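PDB 1U84: hypothetical protein from Geobacillus stearothermophilus, which is of unknown function but folds as a small, all-helical single chain of the DUF1871 family. Local coordinates for residues L9-I17 and A34-Y42; T44-Q55 and F68-L79. All blocks are in the same frame, centred on the assembly; numbering follows the deposited sequence.

Contact 1: residues L9-I17 and A34-Y42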
loop_
_atom_site.group_PDB
_atom_site.type_symbol
_atom_site.label_atom_id
_atom_site.label_comp_id
_atom_site.label_asym_id
_atom_site.label_seq_id
_atom_site.Cartn_x
_atom_site.Cartn_y
_atom_site.Cartn_z
ATOM N N LEU A 9 11.872 -8.691 0.971
ATOM C CA LEU A 9 10.791 -8.003 1.679
ATOM C C LEU A 9 10.058 -7.042 0.734
ATOM O O LEU A 9 8.842 -7.035 0.667
ATOM C CB LEU A 9 11.300 -7.235 2.905
ATOM C CG LEU A 9 10.205 -6.497 3.682
ATOM C CD1 LEU A 9 9.172 -7.473 4.209
ATOM C CD2 LEU A 9 10.811 -5.640 4.796
ATOM N N ASN A 10 10.808 -6.234 -0.002
ATOM C CA ASN A 10 10.145 -5.305 -0.903
ATOM C C ASN A 10 9.294 -5.984 -1.954
ATOM O O ASN A 10 8.197 -5.515 -2.233
ATOM C CB ASN A 10 11.166 -4.349 -1.529
ATOM C CG ASN A 10 11.737 -3.379 -0.498
ATOM O OD1 ASN A 10 11.129 -3.163 0.547
ATOM N ND2 ASN A 10 12.926 -2.844 -0.767
ATOM N N ARG A 11 9.782 -7.081 -2.522
ATOM C CA ARG A 11 8.979 -7.776 -3.545
ATOM C C ARG A 11 7.659 -8.250 -2.939
ATOM O O ARG A 11 6.594 -8.155 -3.585
ATOM C CB ARG A 11 9.761 -8.928 -4.211
ATOM C CG ARG A 11 10.839 -8.442 -5.169
ATOM C CD ARG A 11 11.455 -9.613 -5.979
ATOM N NE ARG A 11 11.912 -10.726 -5.145
ATOM C CZ ARG A 11 13.149 -10.867 -4.668
ATOM N NH1 ARG A 11 14.083 -9.954 -4.928
ATOM N NH2 ARG A 11 13.456 -11.930 -3.919
ATOM N N LEU A 12 7.728 -8.755 -1.706
ATOM C CA LEU A 12 6.528 -9.242 -1.011
ATOM C C LEU A 12 5.554 -8.096 -0.736
ATOM O O LEU A 12 4.345 -8.200 -1.005
ATOM C CB LEU A 12 6.916 -9.945 0.288
ATOM C CG LEU A 12 5.836 -10.800 0.927
ATOM C CD1 LEU A 12 5.229 -11.770 -0.099
ATOM C CD2 LEU A 12 6.486 -11.535 2.073
ATOM N N LEU A 13 6.081 -6.985 -0.227
ATOM C CA LEU A 13 5.253 -5.806 -0.042
ATOM C C LEU A 13 4.585 -5.364 -1.353
ATOM O O LEU A 13 3.393 -5.090 -1.384
ATOM C CB LEU A 13 6.057 -4.621 0.528
ATOM C CG LEU A 13 6.531 -4.814 1.965
ATOM C CD1 LEU A 13 7.642 -3.841 2.243
ATOM C CD2 LEU A 13 5.374 -4.617 2.955
ATOM N N LEU A 14 5.361 -5.284 -2.418
ATOM C CA LEU A 14 4.795 -4.923 -3.722
ATOM C C LEU A 14 3.703 -5.898 -4.168
ATOM O O LEU A 14 2.668 -5.473 -4.715
ATOM C CB LEU A 14 5.859 -4.775 -4.815
ATOM C CG LEU A 14 6.803 -3.562 -4.670
ATOM C CD1 LEU A 14 8.010 -3.718 -5.587
ATOM C CD2 LEU A 14 6.101 -2.204 -4.889
ATOM N N GLU A 15 3.943 -7.188 -3.988
ATOM C CA GLU A 15 2.908 -8.199 -4.289
ATOM C C GLU A 15 1.619 -7.972 -3.528
ATOM O O GLU A 15 0.527 -7.963 -4.117
ATOM C CB GLU A 15 3.430 -9.610 -4.048
ATOM C CG GLU A 15 4.362 -10.105 -5.127
ATOM C CD GLU A 15 5.019 -11.429 -4.734
ATOM O OE1 GLU A 15 5.712 -11.472 -3.683
ATOM O OE2 GLU A 15 4.848 -12.421 -5.483
ATOM N N TRP A 16 1.740 -7.747 -2.224
ATOM C CA TRP A 16 0.570 -7.471 -1.388
ATOM C C TRP A 16 -0.179 -6.222 -1.833
ATOM O O TRP A 16 -1.411 -6.195 -1.833
ATOM C CB TRP A 16 1.001 -7.315 0.067
ATOM C CG TRP A 16 1.389 -8.597 0.738
ATOM C CD1 TRP A 16 1.666 -9.800 0.144
ATOM C CD2 TRP A 16 1.653 -8.766 2.129
ATOM N NE1 TRP A 16 2.004 -10.730 1.095
ATOM C CE2 TRP A 16 2.029 -10.112 2.323
ATOM C CE3 TRP A 16 1.567 -7.923 3.243
ATOM C CZ2 TRP A 16 2.338 -10.623 3.590
ATOM C CZ3 TRP A 16 1.893 -8.434 4.501
ATOM C CH2 TRP A 16 2.255 -9.778 4.662
ATOM N N ILE A 17 0.557 -5.166 -2.216
ATOM C CA ILE A 17 -0.096 -3.926 -2.584
ATOM C C ILE A 17 -0.846 -4.137 -3.890
ATOM O O ILE A 17 -2.014 -3.767 -3.990
ATOM C CB ILE A 17 0.879 -2.737 -2.689
ATOM C CG1 ILE A 17 1.509 -2.477 -1.341
ATOM C CG2 ILE A 17 0.112 -1.510 -3.183
ATOM C CD1 ILE A 17 2.928 -1.807 -1.427
ATOM N N ALA A 34 1.779 0.891 -6.410
ATOM C CA ALA A 34 2.521 0.014 -5.484
ATOM C C ALA A 34 3.905 0.564 -5.151
ATOM O O ALA A 34 4.299 0.560 -3.973
ATOM C CB ALA A 34 2.610 -1.394 -6.019
ATOM N N ALA A 35 4.621 1.069 -6.171
ATOM C CA ALA A 35 5.941 1.664 -5.904
ATOM C C ALA A 35 5.823 2.858 -4.941
ATOM O O ALA A 35 6.679 3.030 -4.049
ATOM C CB ALA A 35 6.582 2.111 -7.219
ATOM N N SER A 36 4.775 3.670 -5.143
ATOM C CA SER A 36 4.565 4.854 -4.332
ATOM C C SER A 36 4.232 4.469 -2.902
ATOM O O SER A 36 4.737 5.078 -1.949
ATOM C CB SER A 36 3.463 5.733 -4.938
ATOM O OG SER A 36 3.906 6.289 -6.166
ATOM N N VAL A 37 3.439 3.412 -2.756
ATOM C CA VAL A 37 3.052 2.982 -1.404
ATOM C C VAL A 37 4.299 2.394 -0.732
ATOM O O VAL A 37 4.538 2.657 0.449
ATOM C CB VAL A 37 1.904 1.959 -1.461
ATOM C CG1 VAL A 37 1.658 1.374 -0.060
ATOM C CG2 VAL A 37 0.653 2.641 -1.961
ATOM N N LEU A 38 5.114 1.664 -1.497
ATOM C CA LEU A 38 6.357 1.099 -0.939
ATOM C C LEU A 38 7.230 2.225 -0.381
ATOM O O LEU A 38 7.764 2.107 0.727
ATOM C CB LEU A 38 7.135 0.273 -1.964
ATOM C CG LEU A 38 8.414 -0.340 -1.375
ATOM C CD1 LEU A 38 8.068 -1.374 -0.299
ATOM C CD2 LEU A 38 9.168 -0.969 -2.519
ATOM N N GLN A 39 7.400 3.313 -1.141
ATOM C CA GLN A 39 8.160 4.450 -0.627
ATOM C C GLN A 39 7.600 4.944 0.722
ATOM O O GLN A 39 8.349 5.135 1.694
ATOM C CB GLN A 39 8.098 5.559 -1.666
ATOM C CG GLN A 39 8.822 6.791 -1.284
ATOM C CD GLN A 39 10.301 6.557 -1.228
ATOM O OE1 GLN A 39 10.859 5.721 -1.970
ATOM N NE2 GLN A 39 10.960 7.295 -0.366
ATOM N N ALA A 40 6.287 5.085 0.788
ATOM C CA ALA A 40 5.607 5.632 1.994
ATOM C C ALA A 40 5.833 4.668 3.174
ATOM O O ALA A 40 5.872 5.100 4.320
ATOM C CB ALA A 40 4.125 5.759 1.737
ATOM N N VAL A 41 5.819 3.360 2.895
ATOM C CA VAL A 41 6.086 2.329 3.938
ATOM C C VAL A 41 7.402 2.615 4.689
ATOM O O VAL A 41 7.500 2.384 5.897
ATOM C CB VAL A 41 6.076 0.854 3.379
ATOM C CG1 VAL A 41 6.635 -0.185 4.420
ATOM C CG2 VAL A 41 4.641 0.472 2.954
ATOM N N TYR A 42 8.409 3.078 3.956
ATOM C CA TYR A 42 9.694 3.362 4.585
ATOM C C TYR A 42 9.751 4.727 5.253
ATOM O O TYR A 42 10.786 5.096 5.851
ATOM C CB TYR A 42 10.828 3.186 3.580
ATOM C CG TYR A 42 11.129 1.732 3.357
ATOM C CD1 TYR A 42 11.834 0.992 4.306
ATOM C CD2 TYR A 42 10.664 1.083 2.224
ATOM C CE1 TYR A 42 12.101 -0.347 4.117
ATOM C CE2 TYR A 42 10.927 -0.256 2.003
ATOM C CZ TYR A 42 11.657 -0.972 2.955
ATOM O OH TYR A 42 11.889 -2.314 2.742
#

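Contact 2: residues T44-Q55 and F68-L79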
loop_
_atom_site.group_PDB
_atom_site.type_symbol
_atom_site.label_atom_id
_atom_site.label_comp_id
_atom_site.label_asym_id
_atom_site.label_seq_id
_atom_site.Cartn_x
_atom_site.Cartn_y
_atom_site.Cartn_z
ATOM N N THR A 44 7.341 5.869 7.525
ATOM C CA THR A 44 6.579 5.853 8.771
ATOM C C THR A 44 6.560 4.488 9.447
ATOM O O THR A 44 6.903 3.468 8.819
ATOM C CB THR A 44 5.146 6.330 8.497
ATOM O OG1 THR A 44 4.483 6.634 9.738
ATOM C CG2 THR A 44 4.339 5.283 7.670
ATOM N N GLU A 45 6.167 4.460 10.718
ATOM C CA GLU A 45 5.810 3.199 11.390
ATOM C C GLU A 45 4.339 3.207 11.824
ATOM O O GLU A 45 3.883 2.290 12.507
ATOM C CB GLU A 45 6.676 2.984 12.642
ATOM C CG GLU A 45 8.201 3.137 12.475
ATOM C CD GLU A 45 8.853 2.185 11.486
ATOM O OE1 GLU A 45 8.315 1.095 11.231
ATOM O OE2 GLU A 45 9.941 2.548 10.972
ATOM N N ASP A 46 3.616 4.246 11.414
ATOM C CA ASP A 46 2.270 4.509 11.908
ATOM C C ASP A 46 1.206 4.161 10.848
ATOM O O ASP A 46 1.220 4.742 9.761
ATOM C CB ASP A 46 2.128 5.981 12.275
ATOM C CG ASP A 46 0.741 6.314 12.814
ATOM O OD1 ASP A 46 0.299 5.736 13.829
ATOM O OD2 ASP A 46 0.112 7.183 12.204
ATOM N N ALA A 47 0.316 3.243 11.194
ATOM C CA ALA A 47 -0.695 2.811 10.239
ATOM C C ALA A 47 -1.563 4.005 9.774
ATOM O O ALA A 47 -1.920 4.085 8.581
ATOM C CB ALA A 47 -1.532 1.702 10.804
ATOM N N ARG A 48 -1.963 4.906 10.680
ATOM C CA ARG A 48 -2.796 6.057 10.249
ATOM C C ARG A 48 -2.125 6.915 9.187
ATOM O O ARG A 48 -2.752 7.317 8.203
ATOM C CB ARG A 48 -3.222 6.952 11.441
ATOM C CG ARG A 48 -4.288 6.358 12.340
ATOM C CD ARG A 48 -4.444 7.168 13.657
ATOM N NE ARG A 48 -5.246 6.424 14.645
ATOM C CZ ARG A 48 -6.292 6.923 15.293
ATOM N NH1 ARG A 48 -6.635 8.180 15.073
ATOM N NH2 ARG A 48 -6.960 6.172 16.181
ATOM N N THR A 49 -0.849 7.215 9.420
ATOM C CA THR A 49 -0.048 8.028 8.523
ATOM C C THR A 49 0.051 7.325 7.162
ATOM O O THR A 49 -0.192 7.935 6.122
ATOM C CB THR A 49 1.355 8.291 9.110
ATOM O OG1 THR A 49 1.220 8.987 10.374
ATOM C CG2 THR A 49 2.168 9.140 8.157
ATOM N N LEU A 50 0.380 6.036 7.191
ATOM C CA LEU A 50 0.520 5.270 5.948
ATOM C C LEU A 50 -0.808 5.175 5.208
ATOM O O LEU A 50 -0.842 5.289 3.975
ATOM C CB LEU A 50 1.097 3.874 6.214
ATOM C CG LEU A 50 1.257 2.940 5.007
ATOM C CD1 LEU A 50 2.084 3.578 3.904
ATOM C CD2 LEU A 50 1.852 1.582 5.459
ATOM N N ALA A 51 -1.884 4.952 5.961
ATOM C CA ALA A 51 -3.214 4.814 5.357
ATOM C C ALA A 51 -3.585 6.092 4.604
ATOM O O ALA A 51 -4.177 6.043 3.507
ATOM C CB ALA A 51 -4.270 4.494 6.417
ATOM N N ALA A 52 -3.258 7.258 5.182
ATOM C CA ALA A 52 -3.562 8.520 4.516
ATOM C C ALA A 52 -2.745 8.674 3.219
ATOM O O ALA A 52 -3.274 9.141 2.217
ATOM C CB ALA A 52 -3.340 9.680 5.451
ATOM N N ARG A 53 -1.487 8.209 3.225
ATOM C CA ARG A 53 -0.693 8.223 1.986
ATOM C C ARG A 53 -1.314 7.307 0.915
ATOM O O ARG A 53 -1.444 7.702 -0.253
ATOM C CB ARG A 53 0.784 7.853 2.211
ATOM C CG ARG A 53 1.621 8.911 2.961
ATOM C CD ARG A 53 1.890 10.190 2.106
ATOM N NE ARG A 53 2.563 9.851 0.854
ATOM C CZ ARG A 53 2.058 10.073 -0.358
ATOM N NH1 ARG A 53 2.731 9.709 -1.435
ATOM N NH2 ARG A 53 0.881 10.680 -0.501
ATOM N N ILE A 54 -1.677 6.092 1.324
ATOM C CA ILE A 54 -2.348 5.130 0.434
ATOM C C ILE A 54 -3.581 5.770 -0.181
ATOM O O ILE A 54 -3.791 5.716 -1.414
ATOM C CB ILE A 54 -2.705 3.796 1.153
ATOM C CG1 ILE A 54 -1.408 3.051 1.511
ATOM C CG2 ILE A 54 -3.600 2.926 0.252
ATOM C CD1 ILE A 54 -1.601 1.856 2.467
ATOM N N GLN A 55 -4.398 6.412 0.662
ATOM C CA GLN A 55 -5.627 7.007 0.164
ATOM C C GLN A 55 -5.302 8.063 -0.901
ATOM O O GLN A 55 -5.905 8.054 -1.981
ATOM C CB GLN A 55 -6.427 7.619 1.324
ATOM C CG GLN A 55 -7.825 8.085 0.903
ATOM C CD GLN A 55 -8.575 8.670 2.065
ATOM O OE1 GLN A 55 -8.077 9.558 2.742
ATOM N NE2 GLN A 55 -9.767 8.141 2.323
ATOM N N PHE A 68 -11.269 5.461 3.955
ATOM C CA PHE A 68 -10.135 5.418 4.863
ATOM C C PHE A 68 -9.957 4.066 5.566
ATOM O O PHE A 68 -8.827 3.564 5.632
ATOM C CB PHE A 68 -10.155 6.579 5.877
ATOM C CG PHE A 68 -8.887 6.684 6.690
ATOM C CD1 PHE A 68 -7.810 7.400 6.205
ATOM C CD2 PHE A 68 -8.777 6.019 7.924
ATOM C CE1 PHE A 68 -6.620 7.495 6.947
ATOM C CE2 PHE A 68 -7.602 6.101 8.663
ATOM C CZ PHE A 68 -6.525 6.844 8.166
ATOM N N PRO A 69 -11.020 3.493 6.166
ATOM C CA PRO A 69 -10.792 2.217 6.883
ATOM C C PRO A 69 -10.287 1.073 5.986
ATOM O O PRO A 69 -9.578 0.203 6.466
ATOM C CB PRO A 69 -12.160 1.892 7.479
ATOM C CG PRO A 69 -12.868 3.294 7.580
ATOM C CD PRO A 69 -12.409 3.974 6.309
ATOM N N HIS A 70 -10.651 1.082 4.702
ATOM C CA HIS A 70 -10.089 0.106 3.752
ATOM C C HIS A 70 -8.563 0.348 3.602
ATOM O O HIS A 70 -7.799 -0.605 3.649
ATOM C CB HIS A 70 -10.798 0.184 2.387
ATOM C CG HIS A 70 -10.644 -1.054 1.571
ATOM N ND1 HIS A 70 -11.249 -2.242 1.917
ATOM C CD2 HIS A 70 -9.986 -1.289 0.413
ATOM C CE1 HIS A 70 -10.957 -3.160 1.015
ATOM N NE2 HIS A 70 -10.179 -2.613 0.103
ATOM N N CYS A 71 -8.161 1.603 3.376
ATOM C CA CYS A 71 -6.730 1.992 3.379
ATOM C C CYS A 71 -6.027 1.565 4.674
ATOM O O CYS A 71 -4.900 1.068 4.630
ATOM C CB CYS A 71 -6.584 3.480 3.162
ATOM S SG CYS A 71 -7.287 3.989 1.543
ATOM N N LEU A 72 -6.688 1.772 5.816
ATOM C CA LEU A 72 -6.069 1.457 7.109
ATOM C C LEU A 72 -5.774 -0.037 7.291
ATOM O O LEU A 72 -4.716 -0.369 7.821
ATOM C CB LEU A 72 -6.933 2.000 8.260
ATOM C CG LEU A 72 -6.367 1.896 9.663
ATOM C CD1 LEU A 72 -5.074 2.677 9.811
ATOM C CD2 LEU A 72 -7.434 2.421 10.606
ATOM N N LYS A 73 -6.673 -0.936 6.849
ATOM C CA LYS A 73 -6.392 -2.370 6.923
ATOM C C LYS A 73 -5.148 -2.707 6.121
ATOM O O LYS A 73 -4.268 -3.436 6.591
ATOM C CB LYS A 73 -7.579 -3.232 6.469
ATOM C CG LYS A 73 -8.644 -3.394 7.520
ATOM C CD LYS A 73 -9.812 -4.207 6.942
ATOM C CE LYS A 73 -11.012 -4.172 7.896
ATOM N NZ LYS A 73 -12.090 -5.062 7.341
ATOM N N LEU A 74 -5.049 -2.158 4.912
ATOM C CA LEU A 74 -3.874 -2.416 4.119
ATOM C C LEU A 74 -2.628 -1.890 4.830
ATOM O O LEU A 74 -1.636 -2.591 4.928
ATOM C CB LEU A 74 -4.008 -1.832 2.707
ATOM C CG LEU A 74 -2.710 -2.004 1.900
ATOM C CD1 LEU A 74 -2.352 -3.448 1.610
ATOM C CD2 LEU A 74 -2.811 -1.230 0.599
ATOM N N ALA A 75 -2.685 -0.649 5.301
ATOM C CA ALA A 75 -1.514 -0.081 5.980
ATOM C C ALA A 75 -1.074 -0.960 7.144
ATOM O O ALA A 75 0.105 -1.165 7.352
ATOM C CB ALA A 75 -1.838 1.315 6.481
ATOM N N ARG A 76 -2.031 -1.417 7.956
ATOM C CA ARG A 76 -1.691 -2.305 9.080
ATOM C C ARG A 76 -1.005 -3.582 8.625
ATOM O O ARG A 76 -0.015 -3.999 9.213
ATOM C CB ARG A 76 -2.938 -2.629 9.925
ATOM C CG ARG A 76 -3.345 -1.426 10.737
ATOM C CD ARG A 76 -4.606 -1.608 11.584
ATOM N NE ARG A 76 -4.719 -0.480 12.514
ATOM C CZ ARG A 76 -5.843 -0.100 13.133
ATOM N NH1 ARG A 76 -7.012 -0.720 12.911
ATOM N NH2 ARG A 76 -5.800 0.929 13.982
ATOM N N ARG A 77 -1.505 -4.166 7.542
ATOM C CA ARG A 77 -0.920 -5.414 7.028
ATOM C C ARG A 77 0.521 -5.200 6.553
ATOM O O ARG A 77 1.433 -6.001 6.845
ATOM C CB ARG A 77 -1.764 -6.024 5.916
ATOM C CG ARG A 77 -3.213 -6.422 6.278
ATOM C CD ARG A 77 -3.330 -7.199 7.607
ATOM N NE ARG A 77 -4.721 -7.381 8.049
ATOM C CZ ARG A 77 -5.536 -6.402 8.457
ATOM N NH1 ARG A 77 -5.138 -5.147 8.471
ATOM N NH2 ARG A 77 -6.775 -6.689 8.847
ATOM N N LEU A 78 0.747 -4.078 5.868
ATOM C CA LEU A 78 2.072 -3.793 5.340
ATOM C C LEU A 78 3.073 -3.532 6.457
ATOM O O LEU A 78 4.191 -3.992 6.404
ATOM C CB LEU A 78 2.048 -2.579 4.399
ATOM C CG LEU A 78 1.195 -2.727 3.128
ATOM C CD1 LEU A 78 1.226 -1.405 2.357
ATOM C CD2 LEU A 78 1.674 -3.876 2.199
ATOM N N LEU A 79 2.647 -2.774 7.456
ATOM C CA LEU A 79 3.544 -2.476 8.566
ATOM C C LEU A 79 3.788 -3.715 9.424
ATOM O O LEU A 79 4.892 -3.869 9.973
ATOM C CB LEU A 79 2.985 -1.332 9.423
ATOM C CG LEU A 79 3.079 0.041 8.741
ATOM C CD1 LEU A 79 2.301 1.144 9.481
ATOM C CD2 LEU A 79 4.524 0.471 8.535
HETATM O O HOH W 1 -12.526 8.014 3.782
#

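Contact 1: residues L9-I17 and A34-Y42
I17 lies against A34 and V37 with both arms of its side chain. Its CG2 rests on the backbone of A34, 3.7 Å from A34 CA. CD1 lies between V37 CG1, at 3.7 Å, and the carbonyl oxygen of A34; the I17 and V37 side chains run alongside each other, pointing opposite ways. I17 can serve both partners because CG1 stands anti to the carbonyl carbon (chi1 -63°), which leaves CG2 anti to the backbone N. One turn earlier, L14 sends CD2 over the same turn of the partner helix, 3.4 Å from A34 O and 4.0 Å from L38 CB. The methyl group of A34 is consistent with the close approach at this end, where the CA atoms of I17 and A34 are 5.5 Å apart. The two helices, 8-20 and 31-41 of an all-helical fold, run at 125° to each other, with segment axes 9.3 Å apart at closest approach. Toward the other end larger side chains fill the wider space. L38 CD1 meets L13 CD1 at 3.6 Å, one side chain lying across the other. Beyond them the side chain of N10 reaches the hydroxyl end of the Y42 ring, its amide standing about perpendicular to the ring. Further out, Y58 of helix 47-62 backs I17. L78 of helix 68-85 and I57 of helix 47-62 pack on V37.

Contact 2: residues T44-Q55 and F68-L79
The F68 ring meets helix 47-55 with its CE1-CZ end. R48 O and Q55 OE1 lie at its edge, near the ring plane. A51 CB comes in obliquely, 3.7 Å from F68 CZ, and the backbone N of A52 also approaches at a slant. F68 is a knob in the hole formed by R48, A51, A52 and Q55; its CG is anti to the backbone N (chi1 -171°), which swings the ring across to that helix. An alanine here would remove the ring and is likely to leave a gap beside A51 and A52. The R76 guanidinium has L72 CD2 of its own helix over one face, while its CG meets A47 CB at 3.6 Å.

Small residues line the closest part of this helix pair. A47, A51 and A75 are all knobs in knobs-into-holes packing, and the segment axes approach to 8.0 Å at an angle of 121°. A75 CB sits 3.5 Å from A47 O. I54 is another knob, with CD1 on L74 CD2 at 3.8 Å, and C71 SG lies against Q55 CB. At the far end L79 CD1 reaches A47 N at 3.4 Å, under the start of helix 47-55. D46 is the N-cap there: its OD2 accepts from both T49 N and T49 OG1. Two residues before the cap, T44 OG1 accepts from D46 N in an ST turn.

No direct hydrogen bond joins the two segments. A water accepts from F68 N and, weakly, from Q55 NE2, whose stronger partner is I66 O. The two helices are therefore held together mainly by close apolar packing, with this water bridge at the Q55 end and, at the other, a salt bridge from E45 to K82 further along helix 68-85.

From the N terminus, helix 8-20 comes first. Contact 1 closes a loop of 16 residues when helix 31-41 folds back on it. A short turn, 42-46, leads into helix 47-62, and contact 2 closes a second loop of 12 residues when helix 68-85 returns. The two loops follow in series and neither nest nor cross. The contacts lie on opposite sides of the chain's centre, their own centres about 12 Å apart, yet they touch. A40 CB meets L50 CD1, V37 CG1 meets L78 CD1, and W16 packs on the backbone of R77. These seams join the two helix pairs into one four-helix domain.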